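Local coordinates for protein L-talarate/galactarate dehydratase (Salmonella typhimurium, PDB 2PP1) that dehydrates L-talarate and galactarate to 5-keto-4-deoxy-D-glucarate with the help of one magnesium ion per subunit, and also epimerises L-talarate to galactarate, at residues Pro222-Ala227 with Asn247-Glu252; Gly77-Lys82 with Ile132-Ile137; Phe329-His334 with Leu347-Trp352. All coordinates share one frame; numbering follows the deposited sequence.

Contact 1 of 3, residues Pro222-Ala227 with Asn247-Glu252; sequences PLMVDA and NLIWIE. With MG (magnesium ion), chain G; LLH ((2R,3S,4R)-2,3,4-trihydroxy-5-(hydroxyamino)-5-oxopentanoic acid), chain H.
Met224 lays its terminal methyl over one face of the Trp250 indole: CE sits 3.7 Å from the centroid of the six-membered ring, displaced toward the rim. The sulfur stands farther off above the same ring, a Met-aromatic contact, and the bends at chi2 and chi3 (-86° and -98°) fold the chain back so that its end reaches the ring. Trp346 of strand 346-349 packs against Pro222, Met224 and Ile249. Val225 N to Trp250 O, Glu252 N to Val225 O and Ala227 N to Glu252 O make the parallel-strand pairing; Ile249 N gives to Leu223 O at 2.8 Å from the approach to the strand, one residue off that register. Strand 223-226, helix 233-243 and strand 251-252 form a beta-alpha-beta unit of the enolase-superfamily barrel. Toward the helices, Leu248 CD1 packs on Val225 CG2 at 3.8 Å, while its other methyl, CD2, touches Leu223 CG. At the C-terminal ends of the strands two carboxylates stack with planes 19° apart and share the magnesium ion, held by Asp226 OD2 at 2.3 Å and Glu252 OE2 at 2.4 Å. Glu278, a water and the hydroxamate oxygens O1 and ON of the ligand are also bound to the metal. Trp250 NE1 donates to Glu252 OE1 at 3.1 Å, an oxygen that also pairs with Lys195; Lys197, the proton acceptor, bonds to Asp226 OD2.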
loop_
_atom_site.group_PDB
_atom_site.type_symbol
_atom_site.label_atom_id
_atom_site.label_comp_id
_atom_site.label_asym_id
_atom_site.label_seq_id
_atom_site.Cartn_x
_atom_site.Cartn_y
_atom_site.Cartn_z
ATOM N N PRO A 222 15.594 -27.574 2.833
ATOM C CA PRO A 222 15.946 -26.270 2.267
ATOM C C PRO A 222 17.299 -25.778 2.774
ATOM O O PRO A 222 17.524 -25.638 3.980
ATOM C CB PRO A 222 14.795 -25.379 2.718
ATOM C CG PRO A 222 13.628 -26.335 2.691
ATOM C CD PRO A 222 14.216 -27.557 3.362
ATOM N N LEU A 223 18.200 -25.526 1.831
ATOM C CA LEU A 223 19.535 -25.064 2.147
ATOM C C LEU A 223 19.883 -23.868 1.263
ATOM O O LEU A 223 19.592 -23.858 0.068
ATOM C CB LEU A 223 20.538 -26.200 1.919
ATOM C CG LEU A 223 22.039 -25.944 2.097
ATOM C CD1 LEU A 223 22.334 -25.461 3.507
ATOM C CD2 LEU A 223 22.792 -27.234 1.812
ATOM N N MET A 224 20.490 -22.850 1.862
ATOM C CA MET A 224 20.892 -21.666 1.121
ATOM C C MET A 224 22.277 -21.201 1.581
ATOM O O MET A 224 22.745 -21.587 2.653
ATOM C CB MET A 224 19.852 -20.539 1.291
ATOM C CG MET A 224 19.187 -20.446 2.664
ATOM S SD MET A 224 17.714 -21.519 2.879
ATOM C CE MET A 224 16.380 -20.377 2.581
ATOM N N VAL A 225 22.949 -20.406 0.750
ATOM C CA VAL A 225 24.265 -19.887 1.105
ATOM C C VAL A 225 24.282 -18.370 0.998
ATOM O O VAL A 225 23.453 -17.775 0.303
ATOM C CB VAL A 225 25.384 -20.476 0.224
ATOM C CG1 VAL A 225 25.400 -21.970 0.371
ATOM C CG2 VAL A 225 25.199 -20.072 -1.222
ATOM N N ASP A 226 25.234 -17.757 1.697
ATOM C CA ASP A 226 25.355 -16.305 1.752
ATOM C C ASP A 226 26.825 -15.890 1.702
ATOM O O ASP A 226 27.589 -16.189 2.623
ATOM C CB ASP A 226 24.729 -15.824 3.060
ATOM C CG ASP A 226 24.613 -14.319 3.146
ATOM O OD1 ASP A 226 25.251 -13.597 2.344
ATOM O OD2 ASP A 226 23.876 -13.860 4.040
ATOM N N ALA A 227 27.212 -15.182 0.640
ATOM C CA ALA A 227 28.598 -14.744 0.473
ATOM C C ALA A 227 28.885 -13.349 1.033
ATOM O O ALA A 227 30.038 -12.917 1.082
ATOM C CB ALA A 227 28.989 -14.799 -1.016
ATOM N N ASN A 247 21.298 -27.922 -5.150
ATOM C CA ASN A 247 19.909 -27.478 -5.256
ATOM C C ASN A 247 19.537 -26.496 -4.150
ATOM O O ASN A 247 18.554 -26.689 -3.431
ATOM C CB ASN A 247 18.968 -28.683 -5.213
ATOM C CG ASN A 247 19.266 -29.687 -6.303
ATOM O OD1 ASN A 247 19.669 -30.820 -6.032
ATOM N ND2 ASN A 247 19.079 -29.275 -7.548
ATOM N N LEU A 248 20.333 -25.440 -4.020
ATOM C CA LEU A 248 20.110 -24.431 -2.999
ATOM C C LEU A 248 18.850 -23.622 -3.280
ATOM O O LEU A 248 18.463 -23.445 -4.442
ATOM C CB LEU A 248 21.315 -23.490 -2.944
ATOM C CG LEU A 248 22.674 -24.161 -2.734
ATOM C CD1 LEU A 248 23.798 -23.152 -3.001
ATOM C CD2 LEU A 248 22.757 -24.719 -1.323
ATOM N N ILE A 249 18.203 -23.138 -2.222
ATOM C CA ILE A 249 17.014 -22.315 -2.386
ATOM C C ILE A 249 17.481 -21.002 -3.005
ATOM O O ILE A 249 16.747 -20.365 -3.767
ATOM C CB ILE A 249 16.312 -22.023 -1.027
ATOM C CG1 ILE A 249 15.939 -23.336 -0.340
ATOM C CG2 ILE A 249 15.068 -21.176 -1.255
ATOM C CD1 ILE A 249 14.978 -24.194 -1.154
ATOM N N TRP A 250 18.700 -20.589 -2.656
ATOM C CA TRP A 250 19.283 -19.384 -3.229
ATOM C C TRP A 250 20.738 -19.172 -2.830
ATOM O O TRP A 250 21.238 -19.787 -1.886
ATOM C CB TRP A 250 18.467 -18.133 -2.856
ATOM C CG TRP A 250 18.595 -17.661 -1.425
ATOM C CD1 TRP A 250 19.734 -17.238 -0.793
ATOM C CD2 TRP A 250 17.532 -17.524 -0.464
ATOM N NE1 TRP A 250 19.443 -16.846 0.501
ATOM C CE2 TRP A 250 18.101 -17.013 0.724
ATOM C CE3 TRP A 250 16.151 -17.785 -0.494
ATOM C CZ2 TRP A 250 17.341 -16.757 1.874
ATOM C CZ3 TRP A 250 15.391 -17.530 0.659
ATOM C CH2 TRP A 250 15.994 -17.022 1.821
ATOM N N ILE A 251 21.406 -18.309 -3.586
ATOM C CA ILE A 251 22.788 -17.911 -3.324
ATOM C C ILE A 251 22.581 -16.431 -3.030
ATOM O O ILE A 251 22.039 -15.696 -3.851
ATOM C CB ILE A 251 23.688 -18.087 -4.574
ATOM C CG1 ILE A 251 23.761 -19.571 -4.949
ATOM C CG2 ILE A 251 25.088 -17.544 -4.294
ATOM C CD1 ILE A 251 24.452 -19.841 -6.282
ATOM N N GLU A 252 22.995 -15.998 -1.851
ATOM C CA GLU A 252 22.776 -14.623 -1.430
ATOM C C GLU A 252 24.009 -13.737 -1.480
ATOM O O GLU A 252 25.110 -14.167 -1.149
ATOM C CB GLU A 252 22.206 -14.632 -0.003
ATOM C CG GLU A 252 21.915 -13.265 0.576
ATOM C CD GLU A 252 21.145 -13.365 1.885
ATOM O OE1 GLU A 252 20.627 -14.463 2.182
ATOM O OE2 GLU A 252 21.041 -12.349 2.597
HETATM MG MG MG G . 22.716 -11.909 4.285
HETATM O O5A LLH H . 28.055 -10.457 10.876
HETATM C C5 LLH H . 27.347 -9.639 10.240
HETATM O O5B LLH H . 27.783 -8.628 9.625
HETATM C C4 LLH H . 25.831 -9.875 10.198
HETATM O O4 LLH H . 25.442 -10.852 11.161
HETATM C C3 LLH H . 25.427 -10.299 8.782
HETATM O O3 LLH H . 26.174 -11.465 8.385
HETATM C C2 LLH H . 23.916 -10.622 8.661
HETATM O O2 LLH H . 23.248 -9.369 8.840
HETATM C C1 LLH H . 23.484 -11.253 7.321
HETATM O O1 LLH H . 23.970 -10.905 6.254
HETATM N N LLH H . 22.553 -12.228 7.402
HETATM O ON LLH H . 21.766 -12.611 6.324
HETATM O O HOH W 1 17.612 -26.677 -0.738
HETATM O O HOH W 2 23.895 -11.134 2.800
#

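Contact 2 of 3, residues Gly77-Lys82 with Ile132-Ile137; sequences GFSYSK and ISPIDI. With LLH ((2R,3S,4R)-2,3,4-trihydroxy-5-(hydroxyamino)-5-oxopentanoic acid), chain H.
Strand 77-81 and helix 132-137 run nearly antiparallel, at 156°, with segment axes only 5.7 Å apart; the closest pair of CA atoms, those of Phe78 and Pro134, is 3.9 Å apart. Gly77, which has no side chain, lets the helix settle directly on the strand: its CA lies 3.5 Å from Pro134 O, a CA-H...O contact, and 3.7 Å from Ile137 CG2. Ile137 reaches along the strand with its other branch, CD1 meeting Phe78 O at 3.5 Å. The Pro134 ring lies against the backbone of Phe78 and Ser79, and its CG touches Ser79 OG at 3.4 Å. That hydroxyl bonds to Gln130 O, one turn before Pro134, which has no N-H to give to this carbonyl. Ser133 meets Ser79 CB with its own CB, and its hydroxyl is shared between Pro303 O and Val129 O, two acceptors for one proton. Strand 74-81 is an outermost strand, within this chain, of the antiparallel sheet of the N-terminal capping domain, and helix 127-146 packs along it. Farther along, the strand leads to the active site. Tyr80 bonds through OH to Asp301 OD2, and Lys82, its chain extended beyond CG, carries NZ to the ligand hydroxyl O2 at 2.8 Å, with a weak second bond to O4 at 3.3 Å. Phe329 and Phe350 each make a cation-pi contact with this ammonium.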
loop_
_atom_site.group_PDB
_atom_site.type_symbol
_atom_site.label_atom_id
_atom_site.label_comp_id
_atom_site.label_asym_id
_atom_site.label_seq_id
_atom_site.Cartn_x
_atom_site.Cartn_y
_atom_site.Cartn_z
ATOM N N GLY A 77 8.696 0.599 18.321
ATOM C CA GLY A 77 9.360 0.186 17.093
ATOM C C GLY A 77 10.858 0.361 17.257
ATOM O O GLY A 77 11.301 0.985 18.229
ATOM N N PHE A 78 11.646 -0.186 16.334
ATOM C CA PHE A 78 13.091 -0.048 16.431
ATOM C C PHE A 78 13.835 -0.238 15.106
ATOM O O PHE A 78 13.278 -0.733 14.119
ATOM C CB PHE A 78 13.623 -1.063 17.444
ATOM C CG PHE A 78 13.576 -2.494 16.959
ATOM C CD1 PHE A 78 14.631 -3.032 16.221
ATOM C CD2 PHE A 78 12.461 -3.292 17.207
ATOM C CE1 PHE A 78 14.574 -4.346 15.735
ATOM C CE2 PHE A 78 12.392 -4.607 16.728
ATOM C CZ PHE A 78 13.453 -5.132 15.989
ATOM N N SER A 79 15.087 0.199 15.100
ATOM C CA SER A 79 15.982 0.003 13.967
ATOM C C SER A 79 17.258 -0.463 14.669
ATOM O O SER A 79 17.276 -0.607 15.903
ATOM C CB SER A 79 16.209 1.284 13.145
ATOM O OG SER A 79 16.916 2.271 13.866
ATOM N N TYR A 80 18.324 -0.699 13.919
ATOM C CA TYR A 80 19.531 -1.209 14.531
ATOM C C TYR A 80 20.716 -0.919 13.651
ATOM O O TYR A 80 20.581 -0.400 12.544
ATOM C CB TYR A 80 19.424 -2.730 14.676
ATOM C CG TYR A 80 19.544 -3.433 13.326
ATOM C CD1 TYR A 80 20.788 -3.847 12.832
ATOM C CD2 TYR A 80 18.425 -3.593 12.498
ATOM C CE1 TYR A 80 20.915 -4.394 11.548
ATOM C CE2 TYR A 80 18.540 -4.141 11.214
ATOM C CZ TYR A 80 19.786 -4.537 10.742
ATOM O OH TYR A 80 19.914 -5.057 9.469
ATOM N N SER A 81 21.885 -1.285 14.155
ATOM C CA SER A 81 23.107 -1.132 13.394
ATOM C C SER A 81 24.092 -2.202 13.820
ATOM O O SER A 81 24.295 -2.427 15.017
ATOM C CB SER A 81 23.731 0.250 13.608
ATOM O OG SER A 81 24.924 0.358 12.843
ATOM N N LYS A 82 24.667 -2.894 12.839
ATOM C CA LYS A 82 25.672 -3.906 13.114
ATOM C C LYS A 82 26.952 -3.187 12.728
ATOM O O LYS A 82 27.216 -2.960 11.540
ATOM C CB LYS A 82 25.442 -5.160 12.259
ATOM C CG LYS A 82 24.171 -5.921 12.639
ATOM C CD LYS A 82 24.038 -7.253 11.891
ATOM C CE LYS A 82 22.719 -7.958 12.239
ATOM N NZ LYS A 82 22.539 -9.281 11.568
ATOM N N ILE A 132 14.303 7.329 11.185
ATOM C CA ILE A 132 12.857 7.467 11.093
ATOM C C ILE A 132 12.200 6.091 11.259
ATOM O O ILE A 132 11.061 5.990 11.730
ATOM C CB ILE A 132 12.443 8.111 9.733
ATOM C CG1 ILE A 132 12.896 9.578 9.697
ATOM C CG2 ILE A 132 10.922 8.034 9.537
ATOM C CD1 ILE A 132 12.699 10.264 8.346
ATOM N N SER A 133 12.926 5.034 10.899
ATOM C CA SER A 133 12.403 3.668 11.000
ATOM C C SER A 133 11.734 3.312 12.347
ATOM O O SER A 133 10.598 2.810 12.371
ATOM C CB SER A 133 13.516 2.652 10.728
ATOM O OG SER A 133 14.023 2.756 9.410
ATOM N N PRO A 134 12.418 3.560 13.481
ATOM C CA PRO A 134 11.832 3.234 14.791
ATOM C C PRO A 134 10.478 3.913 14.979
ATOM O O PRO A 134 9.514 3.310 15.456
ATOM C CB PRO A 134 12.864 3.762 15.788
ATOM C CG PRO A 134 14.148 3.823 14.986
ATOM C CD PRO A 134 13.692 4.282 13.636
ATOM N N ILE A 135 10.427 5.183 14.596
ATOM C CA ILE A 135 9.221 5.984 14.691
ATOM C C ILE A 135 8.128 5.469 13.744
ATOM O O ILE A 135 6.981 5.257 14.158
ATOM C CB ILE A 135 9.556 7.449 14.358
ATOM C CG1 ILE A 135 10.540 7.989 15.405
ATOM C CG2 ILE A 135 8.299 8.276 14.274
ATOM C CD1 ILE A 135 11.107 9.358 15.076
ATOM N N ASP A 136 8.485 5.271 12.476
ATOM C CA ASP A 136 7.532 4.787 11.477
ATOM C C ASP A 136 6.945 3.448 11.927
ATOM O O ASP A 136 5.735 3.229 11.851
ATOM C CB ASP A 136 8.236 4.616 10.113
ATOM C CG ASP A 136 7.298 4.082 9.024
ATOM O OD1 ASP A 136 6.501 4.874 8.478
ATOM O OD2 ASP A 136 7.364 2.872 8.723
ATOM N N ILE A 137 7.811 2.555 12.394
ATOM C CA ILE A 137 7.384 1.239 12.849
ATOM C C ILE A 137 6.490 1.349 14.095
ATOM O O ILE A 137 5.462 0.665 14.194
ATOM C CB ILE A 137 8.621 0.330 13.103
ATOM C CG1 ILE A 137 9.313 0.029 11.759
ATOM C CG2 ILE A 137 8.208 -0.975 13.772
ATOM C CD1 ILE A 137 10.614 -0.754 11.878
HETATM O O5A LLH H . 28.055 -10.457 10.876
HETATM C C5 LLH H . 27.347 -9.639 10.240
HETATM O O5B LLH H . 27.783 -8.628 9.625
HETATM C C4 LLH H . 25.831 -9.875 10.198
HETATM O O4 LLH H . 25.442 -10.852 11.161
HETATM C C3 LLH H . 25.427 -10.299 8.782
HETATM O O3 LLH H . 26.174 -11.465 8.385
HETATM C C2 LLH H . 23.916 -10.622 8.661
HETATM O O2 LLH H . 23.248 -9.369 8.840
HETATM C C1 LLH H . 23.484 -11.253 7.321
HETATM O O1 LLH H . 23.970 -10.905 6.254
HETATM N N LLH H . 22.553 -12.228 7.402
HETATM O ON LLH H . 21.766 -12.611 6.324
#

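Contact 3 of 3, residues Phe329-His334 with Leu347-Trp352; sequences FAMEVH and LEHFEW. With LLH ((2R,3S,4R)-2,3,4-trihydroxy-5-(hydroxyamino)-5-oxopentanoic acid), chain H.
The turn after the catalytic His328 and the end of strand 346-349 meet beside the substrate pocket of the barrel domain. Phe329 N donates to Glu348 OE1 at 2.9 Å, reaching the anti side of the carboxylate from 35° out of its plane. The other oxygen, OE2, lies 2.7 Å from ligand ON; Lys195 and Thr167 bind this oxygen. With CG anti to the backbone N (chi1 176°) and the chain extended beyond it, Glu348 brings its carboxylate to both places. Phe329 turns a ring edge to the face of Phe350, a T-shaped pair with centroids 5.0 Å apart; its CE1 also meets Trp352 CE3 at 3.9 Å. Met331, in the first turn of helix 331-340, packs CB on Leu347 CG and extends beside His349 to put CE 3.4 Å from Phe350 O. Water 3 joins Phe329 O to Glu348 N. The His349 ring stacks with Tyr12 of the second subunit. Trp352 CH2 approaches ligand O4 to 3.5 Å, and the edge of Phe350 faces ligand N. Glu348, Phe350 and Trp352 thus line the active site at the C-terminal end of the barrel of a mandelate racemase-type enzyme.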
loop_
_atom_site.group_PDB
_atom_site.type_symbol
_atom_site.label_atom_id
_atom_site.label_comp_id
_atom_site.label_asym_id
_atom_site.label_seq_id
_atom_site.Cartn_x
_atom_site.Cartn_y
_atom_site.Cartn_z
ATOM N N PHE A 329 17.013 -10.318 8.527
ATOM C CA PHE A 329 17.069 -10.067 9.969
ATOM C C PHE A 329 15.710 -9.640 10.536
ATOM O O PHE A 329 14.656 -9.973 9.971
ATOM C CB PHE A 329 18.131 -8.983 10.212
ATOM C CG PHE A 329 18.630 -8.892 11.639
ATOM C CD1 PHE A 329 19.110 -10.014 12.303
ATOM C CD2 PHE A 329 18.666 -7.663 12.294
ATOM C CE1 PHE A 329 19.628 -9.911 13.608
ATOM C CE2 PHE A 329 19.176 -7.546 13.589
ATOM C CZ PHE A 329 19.659 -8.672 14.249
ATOM N N ALA A 330 15.747 -8.923 11.658
ATOM C CA ALA A 330 14.552 -8.411 12.345
ATOM C C ALA A 330 13.267 -9.201 12.102
ATOM O O ALA A 330 12.250 -8.640 11.663
ATOM C CB ALA A 330 14.331 -6.940 11.963
ATOM N N MET A 331 13.298 -10.494 12.402
ATOM C CA MET A 331 12.113 -11.317 12.190
ATOM C C MET A 331 10.916 -10.803 12.998
ATOM O O MET A 331 9.762 -10.977 12.587
ATOM C CB MET A 331 12.406 -12.771 12.565
ATOM C CG MET A 331 12.802 -12.973 14.017
ATOM S SD MET A 331 13.347 -14.656 14.324
ATOM C CE MET A 331 13.263 -14.696 16.175
ATOM N N GLU A 332 11.190 -10.166 14.133
ATOM C CA GLU A 332 10.120 -9.639 14.980
ATOM C C GLU A 332 9.231 -8.668 14.199
ATOM O O GLU A 332 8.063 -8.478 14.528
ATOM C CB GLU A 332 10.700 -8.925 16.210
ATOM C CG GLU A 332 11.479 -9.821 17.190
ATOM C CD GLU A 332 12.821 -10.295 16.646
ATOM O OE1 GLU A 332 13.319 -9.706 15.655
ATOM O OE2 GLU A 332 13.384 -11.251 17.223
ATOM N N VAL A 333 9.791 -8.046 13.167
ATOM C CA VAL A 333 9.026 -7.116 12.349
ATOM C C VAL A 333 8.663 -7.765 11.015
ATOM O O VAL A 333 7.504 -7.709 10.578
ATOM C CB VAL A 333 9.826 -5.831 12.042
ATOM C CG1 VAL A 333 8.989 -4.903 11.182
ATOM C CG2 VAL A 333 10.237 -5.144 13.331
ATOM N N HIS A 334 9.657 -8.387 10.380
ATOM C CA HIS A 334 9.461 -9.011 9.080
ATOM C C HIS A 334 8.446 -10.145 9.017
ATOM O O HIS A 334 7.926 -10.430 7.942
ATOM C CB HIS A 334 10.805 -9.462 8.511
ATOM C CG HIS A 334 11.764 -8.331 8.305
ATOM N ND1 HIS A 334 11.375 -7.121 7.773
ATOM C CD2 HIS A 334 13.086 -8.216 8.576
ATOM C CE1 HIS A 334 12.415 -6.307 7.727
ATOM N NE2 HIS A 334 13.465 -6.949 8.209
ATOM N N LEU A 347 11.410 -16.328 6.063
ATOM C CA LEU A 347 11.725 -15.463 7.194
ATOM C C LEU A 347 13.081 -15.904 7.735
ATOM O O LEU A 347 13.352 -17.097 7.843
ATOM C CB LEU A 347 10.659 -15.605 8.279
ATOM C CG LEU A 347 10.769 -14.700 9.499
ATOM C CD1 LEU A 347 10.434 -13.281 9.101
ATOM C CD2 LEU A 347 9.795 -15.185 10.598
ATOM N N GLU A 348 13.929 -14.942 8.068
ATOM C CA GLU A 348 15.266 -15.246 8.575
ATOM C C GLU A 348 15.314 -15.241 10.099
ATOM O O GLU A 348 14.866 -14.295 10.741
ATOM C CB GLU A 348 16.278 -14.244 8.010
ATOM C CG GLU A 348 17.698 -14.397 8.536
ATOM C CD GLU A 348 18.728 -13.605 7.710
ATOM O OE1 GLU A 348 18.407 -12.499 7.228
ATOM O OE2 GLU A 348 19.866 -14.089 7.556
ATOM N N HIS A 349 15.863 -16.306 10.671
ATOM C CA HIS A 349 15.945 -16.425 12.121
ATOM C C HIS A 349 17.327 -16.214 12.747
ATOM O O HIS A 349 18.347 -16.712 12.253
ATOM C CB HIS A 349 15.410 -17.791 12.575
ATOM C CG HIS A 349 15.738 -18.119 14.003
ATOM N ND1 HIS A 349 16.971 -18.599 14.390
ATOM C CD2 HIS A 349 15.019 -17.969 15.144
ATOM C CE1 HIS A 349 17.000 -18.726 15.706
ATOM N NE2 HIS A 349 15.828 -18.349 16.186
ATOM N N PHE A 350 17.319 -15.457 13.839
ATOM C CA PHE A 350 18.487 -15.158 14.664
ATOM C C PHE A 350 17.841 -15.150 16.049
ATOM O O PHE A 350 16.679 -14.756 16.172
ATOM C CB PHE A 350 19.039 -13.748 14.415
ATOM C CG PHE A 350 19.975 -13.632 13.240
ATOM C CD1 PHE A 350 19.485 -13.534 11.939
ATOM C CD2 PHE A 350 21.353 -13.561 13.446
ATOM C CE1 PHE A 350 20.349 -13.360 10.860
ATOM C CE2 PHE A 350 22.230 -13.389 12.372
ATOM C CZ PHE A 350 21.729 -13.286 11.077
ATOM N N GLU A 351 18.565 -15.568 17.083
ATOM C CA GLU A 351 18.000 -15.558 18.435
ATOM C C GLU A 351 18.458 -14.300 19.164
ATOM O O GLU A 351 17.975 -13.993 20.253
ATOM C CB GLU A 351 18.453 -16.794 19.225
ATOM C CG GLU A 351 19.961 -16.865 19.471
ATOM C CD GLU A 351 20.714 -17.591 18.363
ATOM O OE1 GLU A 351 20.415 -17.364 17.177
ATOM O OE2 GLU A 351 21.611 -18.392 18.685
ATOM N N TRP A 352 19.379 -13.570 18.541
ATOM C CA TRP A 352 19.968 -12.359 19.113
ATOM C C TRP A 352 19.035 -11.366 19.792
ATOM O O TRP A 352 19.354 -10.862 20.863
ATOM C CB TRP A 352 20.773 -11.603 18.043
ATOM C CG TRP A 352 21.876 -12.384 17.423
ATOM C CD1 TRP A 352 22.247 -13.665 17.716
ATOM C CD2 TRP A 352 22.758 -11.937 16.381
ATOM N NE1 TRP A 352 23.308 -14.048 16.922
ATOM C CE2 TRP A 352 23.641 -13.006 16.095
ATOM C CE3 TRP A 352 22.890 -10.739 15.666
ATOM C CZ2 TRP A 352 24.644 -12.911 15.119
ATOM C CZ3 TRP A 352 23.893 -10.644 14.689
ATOM C CH2 TRP A 352 24.753 -11.725 14.430
HETATM O O5A LLH H . 28.055 -10.457 10.876
HETATM C C5 LLH H . 27.347 -9.639 10.240
HETATM O O5B LLH H . 27.783 -8.628 9.625
HETATM C C4 LLH H . 25.831 -9.875 10.198
HETATM O O4 LLH H . 25.442 -10.852 11.161
HETATM C C3 LLH H . 25.427 -10.299 8.782
HETATM O O3 LLH H . 26.174 -11.465 8.385
HETATM C C2 LLH H . 23.916 -10.622 8.661
HETATM O O2 LLH H . 23.248 -9.369 8.840
HETATM C C1 LLH H . 23.484 -11.253 7.321
HETATM O O1 LLH H . 23.970 -10.905 6.254
HETATM N N LLH H . 22.553 -12.228 7.402
HETATM O ON LLH H . 21.766 -12.611 6.324
HETATM O O HOH W 3 13.671 -12.035 7.905
HETATM O O HOH W 4 16.196 -12.162 12.360
#

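How the contacts relate
From the N terminus, contact 2 closes first, bringing strand 74-81 of the N-terminal domain against helix 127-146 across a connection of 49 residues, a little over half of it helical. Contact 1 follows in the barrel domain, closing the unit that runs through helix 233-243, and contact 3 closes the shortest loop, 12 residues, between helix 331-340 and strand 346-349. The three lie in series, with neither nesting nor crossing. Contacts 2 and 3 touch where Lys82 and Tyr80 pack on Phe329, tying the two domains together. Contact 1, its centre about 17 Å from that of contact 3, meets neither directly; the bound ligand, touched by all three, bridges them.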